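PDB 2Q02: putative cytoplasmic protein from Salmonella typhimurium LT2, which is of unknown function but binds zinc in a TIM-barrel fold like that of xylose isomerase, so it may act as an isomerase. Local coordinates for residues K123-S126 with D127-A130; T111-P115 with E116-E120; S146-S150 with A151-Q155; S46-D50 with L51-Q55; R92-G96 with V97-A101. All blocks are in the same frame, centred on the assembly; numbering follows the deposited sequence.

Contact 1. Residues K123-S126 with D127-A130; sequences KRLS and DLFA. With ZN (zinc ion), chain F.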
loop_
_atom_site.group_PDB
_atom_site.type_symbol
_atom_site.label_atom_id
_atom_site.label_comp_id
_atom_site.label_asym_id
_atom_site.label_seq_id
_atom_site.Cartn_x
_atom_site.Cartn_y
_atom_site.Cartn_z
ATOM N N LYS A 123 13.662 6.592 13.148
ATOM C CA LYS A 123 14.899 6.017 13.721
ATOM C C LYS A 123 14.599 4.821 14.606
ATOM O O LYS A 123 15.203 3.761 14.448
ATOM C CB LYS A 123 15.700 7.052 14.543
ATOM C CG LYS A 123 16.483 8.090 13.709
ATOM C CD LYS A 123 17.186 9.123 14.616
ATOM C CE LYS A 123 18.133 10.068 13.830
ATOM N NZ LYS A 123 18.370 11.409 14.490
ATOM N N ARG A 124 13.688 5.013 15.559
ATOM C CA ARG A 124 13.302 3.964 16.507
ATOM C C ARG A 124 12.690 2.748 15.808
ATOM O O ARG A 124 12.991 1.598 16.138
ATOM C CB ARG A 124 12.291 4.505 17.529
ATOM C CG ARG A 124 11.836 3.417 18.520
ATOM C CD ARG A 124 11.108 3.960 19.741
ATOM N NE ARG A 124 10.923 2.898 20.733
ATOM C CZ ARG A 124 10.043 2.926 21.737
ATOM N NH1 ARG A 124 9.207 3.959 21.896
ATOM N NH2 ARG A 124 9.974 1.890 22.577
ATOM N N LEU A 125 11.799 3.009 14.862
ATOM C CA LEU A 125 11.172 1.941 14.107
ATOM C C LEU A 125 12.153 1.249 13.182
ATOM O O LEU A 125 11.997 0.074 12.925
ATOM C CB LEU A 125 9.967 2.447 13.291
ATOM C CG LEU A 125 8.711 2.822 14.094
ATOM C CD1 LEU A 125 7.778 3.688 13.274
ATOM C CD2 LEU A 125 7.978 1.601 14.599
ATOM N N SER A 126 13.154 1.954 12.670
ATOM C CA SER A 126 14.148 1.318 11.798
ATOM C C SER A 126 14.954 0.276 12.582
ATOM O O SER A 126 15.114 -0.876 12.153
ATOM C CB SER A 126 15.046 2.351 11.124
ATOM O OG SER A 126 14.275 3.057 10.161
ATOM N N ASP A 127 15.414 0.685 13.759
ATOM C CA ASP A 127 16.088 -0.223 14.695
ATOM C C ASP A 127 15.213 -1.427 15.066
ATOM O O ASP A 127 15.677 -2.566 15.065
ATOM C CB ASP A 127 16.470 0.527 15.965
ATOM C CG ASP A 127 17.543 1.533 15.721
ATOM O OD1 ASP A 127 18.063 1.514 14.588
ATOM O OD2 ASP A 127 17.859 2.335 16.647
ATOM N N LEU A 128 13.952 -1.168 15.389
ATOM C CA LEU A 128 13.027 -2.229 15.780
ATOM C C LEU A 128 12.729 -3.234 14.650
ATOM O O LEU A 128 12.696 -4.447 14.869
ATOM C CB LEU A 128 11.705 -1.610 16.266
ATOM C CG LEU A 128 10.656 -2.610 16.771
ATOM C CD1 LEU A 128 11.140 -3.303 18.050
ATOM C CD2 LEU A 128 9.313 -1.963 16.981
ATOM N N PHE A 129 12.486 -2.705 13.446
ATOM C CA PHE A 129 12.231 -3.524 12.249
ATOM C C PHE A 129 13.423 -4.433 11.917
ATOM O O PHE A 129 13.237 -5.573 11.516
ATOM C CB PHE A 129 11.911 -2.634 11.034
ATOM C CG PHE A 129 10.449 -2.216 10.915
ATOM C CD1 PHE A 129 9.760 -1.675 11.994
ATOM C CD2 PHE A 129 9.796 -2.306 9.690
ATOM C CE1 PHE A 129 8.451 -1.282 11.867
ATOM C CE2 PHE A 129 8.480 -1.901 9.552
ATOM C CZ PHE A 129 7.806 -1.400 10.626
ATOM N N ALA A 130 14.639 -3.913 12.082
ATOM C CA ALA A 130 15.876 -4.658 11.808
ATOM C C ALA A 130 15.948 -5.929 12.637
ATOM O O ALA A 130 16.526 -6.966 12.234
ATOM C CB ALA A 130 17.089 -3.800 12.121
HETATM ZN ZN ZN F . 18.966 4.041 16.262
#
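Helix 115-130 links strands 101-104 and 135-138 in a beta-alpha-beta unit, and on its inner face Leu125 and Phe129 lie one turn apart. Their side chains run side by side and point the same way, with Leu125 CD2 4.0 Å from Phe129 CE1. Torsions chi1 -85° and chi2 50° together bring ring atom CD1 of Phe129 to 3.0 Å from Leu125 O. The same Leu125 O accepts a hydrogen bond from Phe129 N at 2.9 Å, so a bond and a ring carbon crowd this one oxygen. The next rung is Ala130 N to Ser126 O, 3.1 Å. Another is Asp127 N to Lys123 O, 3.2 Å. Leu128 adds a looser apolar touch, its CD2 4.5 Å from Leu125 CD2. Phe129 also meets the ring of Phe165 and reaches Leu102 and Leu104 of strand 101-104. Ser126 packs on Phe165 too, with its OG hydrogen-bonded to Ile122 O and Ser163 OG.

The polar side is that of the Asp127 carboxylate, which holds a zinc ion through OD2 at 2.1 Å. Asp127 OD1 stays 3.2 Å from the zinc, so the carboxylate binds in a monodentate way. This ion is separate from the zinc site formed by Glu139, Asp170, His197 and Glu245. A helix with one apolar and one polar face is typical of the outer layer of a TIM barrel.

Contact 2. Residues T111-P115 with E116-E120; sequences TIVPP and EVTVE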
loop_
_atom_site.group_PDB
_atom_site.type_symbol
_atom_site.label_atom_id
_atom_site.label_comp_id
_atom_site.label_asym_id
_atom_site.label_seq_id
_atom_site.Cartn_x
_atom_site.Cartn_y
_atom_site.Cartn_z
ATOM N N THR A 111 -3.983 16.949 13.741
ATOM C CA THR A 111 -3.008 17.419 14.698
ATOM C C THR A 111 -1.619 17.398 14.074
ATOM O O THR A 111 -1.279 16.498 13.313
ATOM C CB THR A 111 -3.057 16.584 15.965
ATOM O OG1 THR A 111 -4.174 17.028 16.741
ATOM C CG2 THR A 111 -1.829 16.752 16.787
ATOM N N ILE A 112 -0.834 18.417 14.388
ATOM C CA ILE A 112 0.514 18.540 13.871
ATOM C C ILE A 112 1.402 17.524 14.548
ATOM O O ILE A 112 1.397 17.419 15.747
ATOM C CB ILE A 112 1.141 19.925 14.198
ATOM C CG1 ILE A 112 0.446 21.035 13.411
ATOM C CG2 ILE A 112 2.684 19.924 13.946
ATOM C CD1 ILE A 112 0.742 22.436 13.926
ATOM N N VAL A 113 2.190 16.799 13.767
ATOM C CA VAL A 113 3.304 16.046 14.304
ATOM C C VAL A 113 4.582 16.708 13.779
ATOM O O VAL A 113 4.791 16.741 12.576
ATOM C CB VAL A 113 3.257 14.551 13.888
ATOM C CG1 VAL A 113 4.518 13.812 14.356
ATOM C CG2 VAL A 113 2.032 13.871 14.470
ATOM N N PRO A 114 5.441 17.232 14.677
ATOM C CA PRO A 114 6.608 17.957 14.167
ATOM C C PRO A 114 7.516 17.018 13.390
ATOM O O PRO A 114 7.591 15.815 13.738
ATOM C CB PRO A 114 7.330 18.441 15.428
ATOM C CG PRO A 114 6.377 18.246 16.525
ATOM C CD PRO A 114 5.450 17.150 16.145
ATOM N N PRO A 115 8.196 17.541 12.338
ATOM C CA PRO A 115 9.170 16.716 11.616
ATOM C C PRO A 115 10.231 16.050 12.515
ATOM O O PRO A 115 10.635 14.930 12.230
ATOM C CB PRO A 115 9.799 17.687 10.593
ATOM C CG PRO A 115 9.397 19.038 11.017
ATOM C CD PRO A 115 8.098 18.884 11.744
ATOM N N GLU A 116 10.653 16.723 13.586
ATOM C CA GLU A 116 11.642 16.148 14.540
ATOM C C GLU A 116 11.117 14.884 15.190
ATOM O O GLU A 116 11.859 13.902 15.344
ATOM C CB GLU A 116 12.017 17.110 15.667
ATOM C CG GLU A 116 12.651 18.435 15.224
ATOM C CD GLU A 116 11.639 19.578 15.073
ATOM O OE1 GLU A 116 10.505 19.297 14.637
ATOM O OE2 GLU A 116 11.987 20.740 15.393
ATOM N N VAL A 117 9.834 14.909 15.560
ATOM C CA VAL A 117 9.186 13.746 16.164
ATOM C C VAL A 117 9.015 12.608 15.140
ATOM O O VAL A 117 9.233 11.451 15.473
ATOM C CB VAL A 117 7.829 14.121 16.808
ATOM C CG1 VAL A 117 7.034 12.907 17.211
ATOM C CG2 VAL A 117 8.060 15.029 18.001
ATOM N N THR A 118 8.616 12.927 13.907
ATOM C CA THR A 118 8.532 11.908 12.853
ATOM C C THR A 118 9.897 11.252 12.599
ATOM O O THR A 118 9.991 10.045 12.466
ATOM C CB THR A 118 7.917 12.463 11.498
ATOM O OG1 THR A 118 6.545 12.800 11.684
ATOM C CG2 THR A 118 7.966 11.446 10.370
ATOM N N VAL A 119 10.944 12.058 12.496
ATOM C CA VAL A 119 12.292 11.543 12.289
ATOM C C VAL A 119 12.704 10.595 13.433
ATOM O O VAL A 119 13.195 9.475 13.181
ATOM C CB VAL A 119 13.300 12.693 12.138
ATOM C CG1 VAL A 119 14.716 12.199 12.280
ATOM C CG2 VAL A 119 13.131 13.349 10.786
ATOM N N GLU A 120 12.509 11.039 14.680
ATOM C CA GLU A 120 12.734 10.173 15.827
ATOM C C GLU A 120 11.951 8.857 15.725
ATOM O O GLU A 120 12.467 7.786 16.035
ATOM C CB GLU A 120 12.397 10.825 17.174
ATOM C CG GLU A 120 13.096 10.127 18.357
ATOM C CD GLU A 120 14.647 10.121 18.219
ATOM O OE1 GLU A 120 15.199 11.079 17.602
ATOM O OE2 GLU A 120 15.315 9.172 18.714
#
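Val117 meets the two residues that lead into its helix, and each part of its side chain has its own partner. Val117 CB lies 3.5 Å from Pro114 O. Val117 CG1, anti to the backbone N (chi1 170°), reaches back to Val113 CG1 at 3.9 Å. Val117 CG2 takes the other branch and rests on the Pro114 ring, 3.8 Å from Pro114 CD. The Val113 and Val117 side chains cross at about a right angle. Val113 CG1 also touches Thr118 OG1 at 3.5 Å, a hydroxyl that is hydrogen-bonded to Asn77 OD1.

Pro114 is the N-cap residue. Its carbonyl oxygen accepts Thr118 N at 3.1 Å, and Pro115 O accepts Val119 N at 2.9 Å. These are the opening bonds of the helix. Glu116 bends at chi2 (94°), which brings Glu116 OE1 back over the prolines, 3.4 Å from Pro114 CB.

The stretch carries the chain from the loop after strand 101-104 into helix 115-130. Val113 faces the loop residues Asn77 and Leu107. Thr118 and Val119 pack on Leu157 of helix 151-161, and Val119 also touches Glu160 of that helix.

Contact 3. Residues S146-S150 with A151-Q155; sequences SSLRS and AVWAQ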
loop_
_atom_site.group_PDB
_atom_site.type_symbol
_atom_site.label_atom_id
_atom_site.label_comp_id
_atom_site.label_asym_id
_atom_site.label_seq_id
_atom_site.Cartn_x
_atom_site.Cartn_y
_atom_site.Cartn_z
ATOM N N SER A 146 -3.927 15.002 7.492
ATOM C CA SER A 146 -2.761 14.126 7.603
ATOM C C SER A 146 -1.540 14.891 8.071
ATOM O O SER A 146 -1.279 16.003 7.621
ATOM C CB SER A 146 -2.450 13.463 6.268
ATOM O OG SER A 146 -1.166 12.881 6.275
ATOM N N SER A 147 -0.794 14.273 8.986
ATOM C CA SER A 147 0.433 14.865 9.503
ATOM C C SER A 147 1.615 14.708 8.548
ATOM O O SER A 147 2.663 15.283 8.780
ATOM C CB SER A 147 0.802 14.250 10.861
ATOM O OG SER A 147 1.197 12.896 10.721
ATOM N N LEU A 148 1.457 13.910 7.498
ATOM C CA LEU A 148 2.538 13.639 6.551
ATOM C C LEU A 148 1.923 13.307 5.176
ATOM O O LEU A 148 1.481 12.186 4.934
ATOM C CB LEU A 148 3.430 12.488 7.076
ATOM C CG LEU A 148 4.589 12.002 6.187
ATOM C CD1 LEU A 148 5.618 13.119 5.901
ATOM C CD2 LEU A 148 5.306 10.791 6.776
ATOM N N ARG A 149 1.886 14.305 4.301
ATOM C CA ARG A 149 1.166 14.241 3.031
ATOM C C ARG A 149 2.051 14.150 1.789
ATOM O O ARG A 149 1.627 13.635 0.749
ATOM C CB ARG A 149 0.325 15.506 2.910
ATOM C CG ARG A 149 -0.473 15.795 4.145
ATOM C CD ARG A 149 -1.206 17.093 3.990
ATOM N NE ARG A 149 -2.134 17.053 2.870
ATOM C CZ ARG A 149 -2.511 18.103 2.159
ATOM N NH1 ARG A 149 -2.027 19.308 2.426
ATOM N NH2 ARG A 149 -3.381 17.940 1.166
ATOM N N SER A 150 3.270 14.679 1.897
ATOM C CA SER A 150 4.204 14.733 0.774
ATOM C C SER A 150 5.136 13.535 0.799
ATOM O O SER A 150 5.809 13.262 1.810
ATOM C CB SER A 150 5.037 16.015 0.796
ATOM O OG SER A 150 6.089 15.955 -0.159
ATOM N N ALA A 151 5.169 12.829 -0.322
ATOM C CA ALA A 151 6.134 11.763 -0.542
ATOM C C ALA A 151 7.568 12.306 -0.582
ATOM O O ALA A 151 8.498 11.661 -0.066
ATOM C CB ALA A 151 5.805 10.990 -1.821
ATOM N N VAL A 152 7.743 13.484 -1.185
ATOM C CA VAL A 152 9.052 14.143 -1.270
ATOM C C VAL A 152 9.613 14.423 0.131
ATOM O O VAL A 152 10.759 14.094 0.427
ATOM C CB VAL A 152 8.945 15.471 -2.077
ATOM C CG1 VAL A 152 10.146 16.392 -1.805
ATOM C CG2 VAL A 152 8.788 15.193 -3.553
ATOM N N TRP A 153 8.785 15.031 0.971
ATOM C CA TRP A 153 9.143 15.393 2.341
ATOM C C TRP A 153 9.363 14.126 3.179
ATOM O O TRP A 153 10.279 14.078 3.994
ATOM C CB TRP A 153 8.046 16.287 2.928
ATOM C CG TRP A 153 8.228 16.760 4.320
ATOM C CD1 TRP A 153 7.424 16.476 5.382
ATOM C CD2 TRP A 153 9.258 17.635 4.819
ATOM N NE1 TRP A 153 7.891 17.108 6.514
ATOM C CE2 TRP A 153 9.009 17.832 6.196
ATOM C CE3 TRP A 153 10.361 18.278 4.232
ATOM C CZ2 TRP A 153 9.824 18.643 7.006
ATOM C CZ3 TRP A 153 11.184 19.102 5.052
ATOM C CH2 TRP A 153 10.903 19.269 6.420
ATOM N N ALA A 154 8.533 13.102 2.956
ATOM C CA ALA A 154 8.718 11.809 3.607
ATOM C C ALA A 154 10.092 11.198 3.278
ATOM O O ALA A 154 10.748 10.641 4.151
ATOM C CB ALA A 154 7.599 10.848 3.215
ATOM N N GLN A 155 10.504 11.290 2.014
ATOM C CA GLN A 155 11.814 10.790 1.602
ATOM C C GLN A 155 12.946 11.566 2.299
ATOM O O GLN A 155 13.967 11.001 2.678
ATOM C CB GLN A 155 11.983 10.860 0.074
ATOM C CG GLN A 155 11.139 9.872 -0.678
ATOM C CD GLN A 155 11.371 9.891 -2.195
ATOM O OE1 GLN A 155 11.706 10.928 -2.796
ATOM N NE2 GLN A 155 11.198 8.724 -2.821
#
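Ser150 OG accepts a hydrogen bond from Trp153 N at 3.1 Å, nearly straight at 171°, and so caps the start of helix 151-161. Ser150 is the N-cap residue. Its OG stands anti to its own backbone N (chi1 170°), which swings it over the first turn of the helix, where the backbone N-H groups point. The residue grips the helix a second time through its carbonyl, since Ala154 N bonds to Ser150 O at 3.0 Å. Ser150 CB also rests 3.7 Å from Trp153 CB.

Leu148 supplies the apolar part of the contact. Leu148 CD1 touches two helix residues, 3.8 Å from Trp153 CD1 and 4.0 Å from Ala154 CB. The indole meets it obliquely.

A second shell holds the loop that presents these groups. Ser146 OG accepts from Leu148 N at 3.1 Å, an ST turn, and is also bonded to Leu141 O. Arg149 points away from the helix and bonds to Gly142 O through NH2. Ser147 OG is hydrogen-bonded to Leu107 O.

The loop follows strand 135-138, and the helix it starts packs against the next strand. Ala151, Ala154 and Gln155 all touch Val167 of strand 166-170, while Gln155 NE2 reaches Asp189 O.

Contact 4. Residues S46-D50 with L51-Q55; sequences SVTDD and LNYNQ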
loop_
_atom_site.group_PDB
_atom_site.type_symbol
_atom_site.label_atom_id
_atom_site.label_comp_id
_atom_site.label_asym_id
_atom_site.label_seq_id
_atom_site.Cartn_x
_atom_site.Cartn_y
_atom_site.Cartn_z
ATOM N N SER A 46 -7.702 -9.898 11.960
ATOM C CA SER A 46 -6.451 -10.639 12.117
ATOM C C SER A 46 -5.769 -10.748 10.764
ATOM O O SER A 46 -6.420 -11.003 9.753
ATOM C CB SER A 46 -6.726 -12.036 12.690
ATOM O OG SER A 46 -5.652 -12.935 12.448
ATOM N N VAL A 47 -4.453 -10.579 10.753
ATOM C CA VAL A 47 -3.666 -10.714 9.519
ATOM C C VAL A 47 -3.847 -12.097 8.867
ATOM O O VAL A 47 -3.859 -12.210 7.628
ATOM C CB VAL A 47 -2.146 -10.437 9.766
ATOM C CG1 VAL A 47 -1.268 -10.864 8.586
ATOM C CG2 VAL A 47 -1.919 -8.969 10.061
ATOM N N THR A 48 -3.994 -13.129 9.702
ATOM C CA THR A 48 -4.096 -14.520 9.253
ATOM C C THR A 48 -5.497 -15.112 9.470
ATOM O O THR A 48 -5.666 -16.333 9.398
ATOM C CB THR A 48 -3.075 -15.401 9.997
ATOM O OG1 THR A 48 -3.318 -15.305 11.393
ATOM C CG2 THR A 48 -1.656 -14.944 9.751
ATOM N N ASP A 49 -6.493 -14.246 9.693
ATOM C CA ASP A 49 -7.826 -14.663 10.174
ATOM C C ASP A 49 -7.681 -15.625 11.360
ATOM O O ASP A 49 -6.987 -15.309 12.328
ATOM C CB ASP A 49 -8.662 -15.300 9.060
ATOM C CG ASP A 49 -8.847 -14.398 7.882
ATOM O OD1 ASP A 49 -8.757 -13.162 8.064
ATOM O OD2 ASP A 49 -9.076 -14.943 6.776
ATOM N N ASP A 50 -8.320 -16.789 11.277
ATOM C CA ASP A 50 -8.172 -17.834 12.274
ATOM C C ASP A 50 -7.044 -18.840 11.964
ATOM O O ASP A 50 -6.916 -19.835 12.670
ATOM C CB ASP A 50 -9.514 -18.574 12.450
ATOM C CG ASP A 50 -10.037 -19.208 11.141
ATOM O OD1 ASP A 50 -9.533 -18.864 10.037
ATOM O OD2 ASP A 50 -10.970 -20.048 11.223
ATOM N N LEU A 51 -6.234 -18.601 10.932
ATOM C CA LEU A 51 -5.108 -19.504 10.627
ATOM C C LEU A 51 -3.873 -19.147 11.447
ATOM O O LEU A 51 -3.724 -18.016 11.910
ATOM C CB LEU A 51 -4.724 -19.482 9.136
ATOM C CG LEU A 51 -5.796 -19.944 8.141
ATOM C CD1 LEU A 51 -5.321 -19.766 6.708
ATOM C CD2 LEU A 51 -6.214 -21.386 8.384
ATOM N N ASN A 52 -2.983 -20.118 11.621
ATOM C CA ASN A 52 -1.675 -19.843 12.221
ATOM C C ASN A 52 -0.660 -19.489 11.143
ATOM O O ASN A 52 -0.966 -19.545 9.959
ATOM C CB ASN A 52 -1.188 -20.996 13.118
ATOM C CG ASN A 52 -0.722 -22.227 12.345
ATOM O OD1 ASN A 52 -0.348 -22.158 11.178
ATOM N ND2 ASN A 52 -0.724 -23.362 13.024
ATOM N N TYR A 53 0.547 -19.121 11.554
ATOM C CA TYR A 53 1.554 -18.617 10.605
ATOM C C TYR A 53 1.995 -19.652 9.566
ATOM O O TYR A 53 2.143 -19.342 8.376
ATOM C CB TYR A 53 2.808 -18.140 11.348
ATOM C CG TYR A 53 2.642 -16.894 12.183
ATOM C CD1 TYR A 53 1.751 -15.878 11.813
ATOM C CD2 TYR A 53 3.409 -16.711 13.333
ATOM C CE1 TYR A 53 1.609 -14.738 12.588
ATOM C CE2 TYR A 53 3.283 -15.572 14.103
ATOM C CZ TYR A 53 2.381 -14.588 13.729
ATOM O OH TYR A 53 2.259 -13.453 14.497
ATOM N N ASN A 54 2.226 -20.864 10.045
ATOM C CA ASN A 54 2.607 -21.993 9.208
ATOM C C ASN A 54 1.581 -22.314 8.115
ATOM O O ASN A 54 1.931 -22.591 6.960
ATOM C CB ASN A 54 2.768 -23.227 10.100
ATOM C CG ASN A 54 3.927 -24.091 9.698
ATOM O OD1 ASN A 54 3.754 -25.221 9.240
ATOM N ND2 ASN A 54 5.133 -23.562 9.876
ATOM N N GLN A 55 0.310 -22.282 8.494
ATOM C CA GLN A 55 -0.766 -22.520 7.554
ATOM C C GLN A 55 -0.695 -21.487 6.426
ATOM O O GLN A 55 -0.767 -21.841 5.253
ATOM C CB GLN A 55 -2.120 -22.502 8.282
ATOM C CG GLN A 55 -2.351 -23.726 9.181
ATOM C CD GLN A 55 -3.616 -23.623 10.029
ATOM O OE1 GLN A 55 -3.706 -22.824 10.961
ATOM N NE2 GLN A 55 -4.594 -24.446 9.707
#
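Thr48 and Leu51 are tied by two short bonds, and this is the tight part of the contact. Thr48 OG1 donates to Leu51 O at 2.8 Å, and Leu51 N donates to Thr48 O, also at 2.8 Å. The hydroxyl sits between its own backbone N and carbonyl carbon (chi1 58°), facing Leu51. The backbone bond closes a type II' turn from Thr48 to Leu51, with Asp49 at its first corner in a positive-phi conformation (47°). The Thr48 methyl, CG2, goes to the edge of the Tyr53 ring, 4.1 Å from Tyr53 CD1 and near the ring plane.

A type I turn from Ser46 to Asp49 comes just before. Ser46 OG stitches it together. It accepts from Thr48 N in an ST turn and donates to Asp49 O at 2.7 Å, on a lone pair in the carbonyl plane.

The solvent side is looser. Asp50 OD1 comes no nearer than 3.4 Å to Leu51 N, at an angle too poor for a bond. Asn52 and Gln55 are exposed, yet they cap the helix firmly as a capping box: Asn52 OD1 accepts Gln55 N at 2.8 Å and Gln55 OE1 accepts Asn52 N at 2.9 Å.

This loop follows strand 35-39 and leads into helix 53-62. Asp49 OD1 is hydrogen-bonded to Ser44 OG, and OD2 forms a salt bridge with Arg13. Leu51 packs onto Val56 and Leu59 of helix 53-62. Val47 leans on Leu90 of helix 81-97, and Tyr53 OH bonds to Asp93 there.

Contact 5. Residues R92-G96 with V97-A101; sequences RDAQG and VGARA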
loop_
_atom_site.group_PDB
_atom_site.type_symbol
_atom_site.label_atom_id
_atom_site.label_comp_id
_atom_site.label_asym_id
_atom_site.label_seq_id
_atom_site.Cartn_x
_atom_site.Cartn_y
_atom_site.Cartn_z
ATOM N N ARG A 92 5.808 -9.500 14.242
ATOM C CA ARG A 92 5.691 -10.965 14.371
ATOM C C ARG A 92 4.868 -11.569 13.242
ATOM O O ARG A 92 5.221 -12.639 12.715
ATOM C CB ARG A 92 4.988 -11.376 15.673
ATOM C CG ARG A 92 5.801 -11.250 16.917
ATOM C CD ARG A 92 4.966 -11.583 18.151
ATOM N NE ARG A 92 5.069 -10.481 19.110
ATOM C CZ ARG A 92 4.053 -9.854 19.699
ATOM N NH1 ARG A 92 2.798 -10.224 19.488
ATOM N NH2 ARG A 92 4.297 -8.858 20.532
ATOM N N ASP A 93 3.744 -10.911 12.933
ATOM C CA ASP A 93 2.834 -11.356 11.877
ATOM C C ASP A 93 3.531 -11.413 10.522
ATOM O O ASP A 93 3.358 -12.362 9.757
ATOM C CB ASP A 93 1.616 -10.413 11.783
ATOM C CG ASP A 93 0.600 -10.654 12.878
ATOM O OD1 ASP A 93 0.668 -11.724 13.537
ATOM O OD2 ASP A 93 -0.272 -9.769 13.072
ATOM N N ALA A 94 4.317 -10.375 10.245
ATOM C CA ALA A 94 5.059 -10.258 8.989
ATOM C C ALA A 94 6.150 -11.315 8.919
ATOM O O ALA A 94 6.274 -12.029 7.913
ATOM C CB ALA A 94 5.640 -8.836 8.824
ATOM N N GLN A 95 6.912 -11.443 9.998
ATOM C CA GLN A 95 7.942 -12.457 10.079
ATOM C C GLN A 95 7.336 -13.866 9.933
ATOM O O GLN A 95 7.860 -14.697 9.183
ATOM C CB GLN A 95 8.689 -12.303 11.398
ATOM C CG GLN A 95 9.890 -13.196 11.569
ATOM C CD GLN A 95 10.532 -12.971 12.895
ATOM O OE1 GLN A 95 9.860 -12.947 13.936
ATOM N NE2 GLN A 95 11.837 -12.766 12.881
ATOM N N GLY A 96 6.222 -14.117 10.622
ATOM C CA GLY A 96 5.573 -15.424 10.613
ATOM C C GLY A 96 4.980 -15.868 9.294
ATOM O O GLY A 96 5.071 -17.046 8.948
ATOM N N VAL A 97 4.353 -14.950 8.556
ATOM C CA VAL A 97 3.782 -15.310 7.233
ATOM C C VAL A 97 4.815 -15.237 6.116
ATOM O O VAL A 97 4.562 -15.699 5.019
ATOM C CB VAL A 97 2.545 -14.451 6.835
ATOM C CG1 VAL A 97 1.458 -14.562 7.908
ATOM C CG2 VAL A 97 2.933 -12.994 6.552
ATOM N N GLY A 98 5.972 -14.648 6.399
ATOM C CA GLY A 98 7.014 -14.459 5.391
ATOM C C GLY A 98 6.848 -13.172 4.588
ATOM O O GLY A 98 7.315 -13.083 3.441
ATOM N N ALA A 99 6.198 -12.170 5.186
ATOM C CA ALA A 99 6.029 -10.879 4.535
ATOM C C ALA A 99 7.350 -10.098 4.531
ATOM O O ALA A 99 8.086 -10.043 5.527
ATOM C CB ALA A 99 4.947 -10.077 5.201
ATOM N N ARG A 100 7.630 -9.491 3.393
ATOM C CA ARG A 100 8.864 -8.758 3.168
ATOM C C ARG A 100 8.871 -7.418 3.915
ATOM O O ARG A 100 9.891 -6.992 4.451
ATOM C CB ARG A 100 8.970 -8.478 1.660
ATOM C CG ARG A 100 10.254 -7.792 1.218
ATOM C CD ARG A 100 10.468 -7.985 -0.311
ATOM N NE ARG A 100 10.058 -6.818 -1.108
ATOM C CZ ARG A 100 9.782 -6.848 -2.410
ATOM N NH1 ARG A 100 9.827 -7.978 -3.112
ATOM N NH2 ARG A 100 9.445 -5.730 -3.019
ATOM N N ALA A 101 7.723 -6.756 3.922
ATOM C CA ALA A 101 7.639 -5.398 4.409
ATOM C C ALA A 101 6.391 -5.203 5.281
ATOM O O ALA A 101 5.396 -5.964 5.178
ATOM C CB ALA A 101 7.612 -4.422 3.216
#
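The flat carbonyl group of Ala94 receives Ala99 N a little out of its plane, tilted by 20°, in the bond that defines a Schellman motif at the end of helix 81-97. That bond is short, 2.7 Å from Ala99 N to Ala94 O. One residue earlier, Asp93 O accepts Val97 N at 3.0 Å. The other bond of the motif is weak, with Gly98 N 3.4 Å from Gln95 O. Gly98 N also makes a weak bond to Ala94 O at 3.0 Å. Gly98 is the C-prime residue, and its positive phi (87°) turns the chain out of the helix.

The turn brings two alanines together, with Ala94 CB 3.9 Å from Ala99 CB. Both face strand 66-73, where they touch Ile70, and Ala99 also touches Ile67. Val97 also touches Ile67, and packs on Val56 of helix 53-62 and on Thr48. Arg100 and Ala101 carry the chain on, with Ala101 bonded by its backbone to Ile70. The turn forms the connection from helix 81-97 to strand 101-104 of the barrel.

Val97 straddles one helix oxygen. Its two methyls lie close to Asp93 O, Val97 CG2 at 3.3 Å and Val97 CG1 at 3.4 Å.

All five contacts are local, in the helices around the barrel and loops at their ends. Contacts 2, 3 and 4 start helices, and contact 5 ends one. Contact 1 lies within helix 115-130, which contact 2 starts. Contacts 2 and 3, centres about 11 Å apart, touch: Pro115 CB is 3.7 Å from Trp153 CZ2. Contacts 4 and 5 have the same spacing and touch through Tyr53 and Asp93. Contacts 3 and 4 lie on opposite sides of the chain's centre. Contact 4 is a surface contact; the rest are partly buried. Chemistry follows place: side-chain caps in contacts 3 and 4, proline carbonyls in contact 2, a glycine turn in contact 5, helix rungs and surface zinc in contact 1.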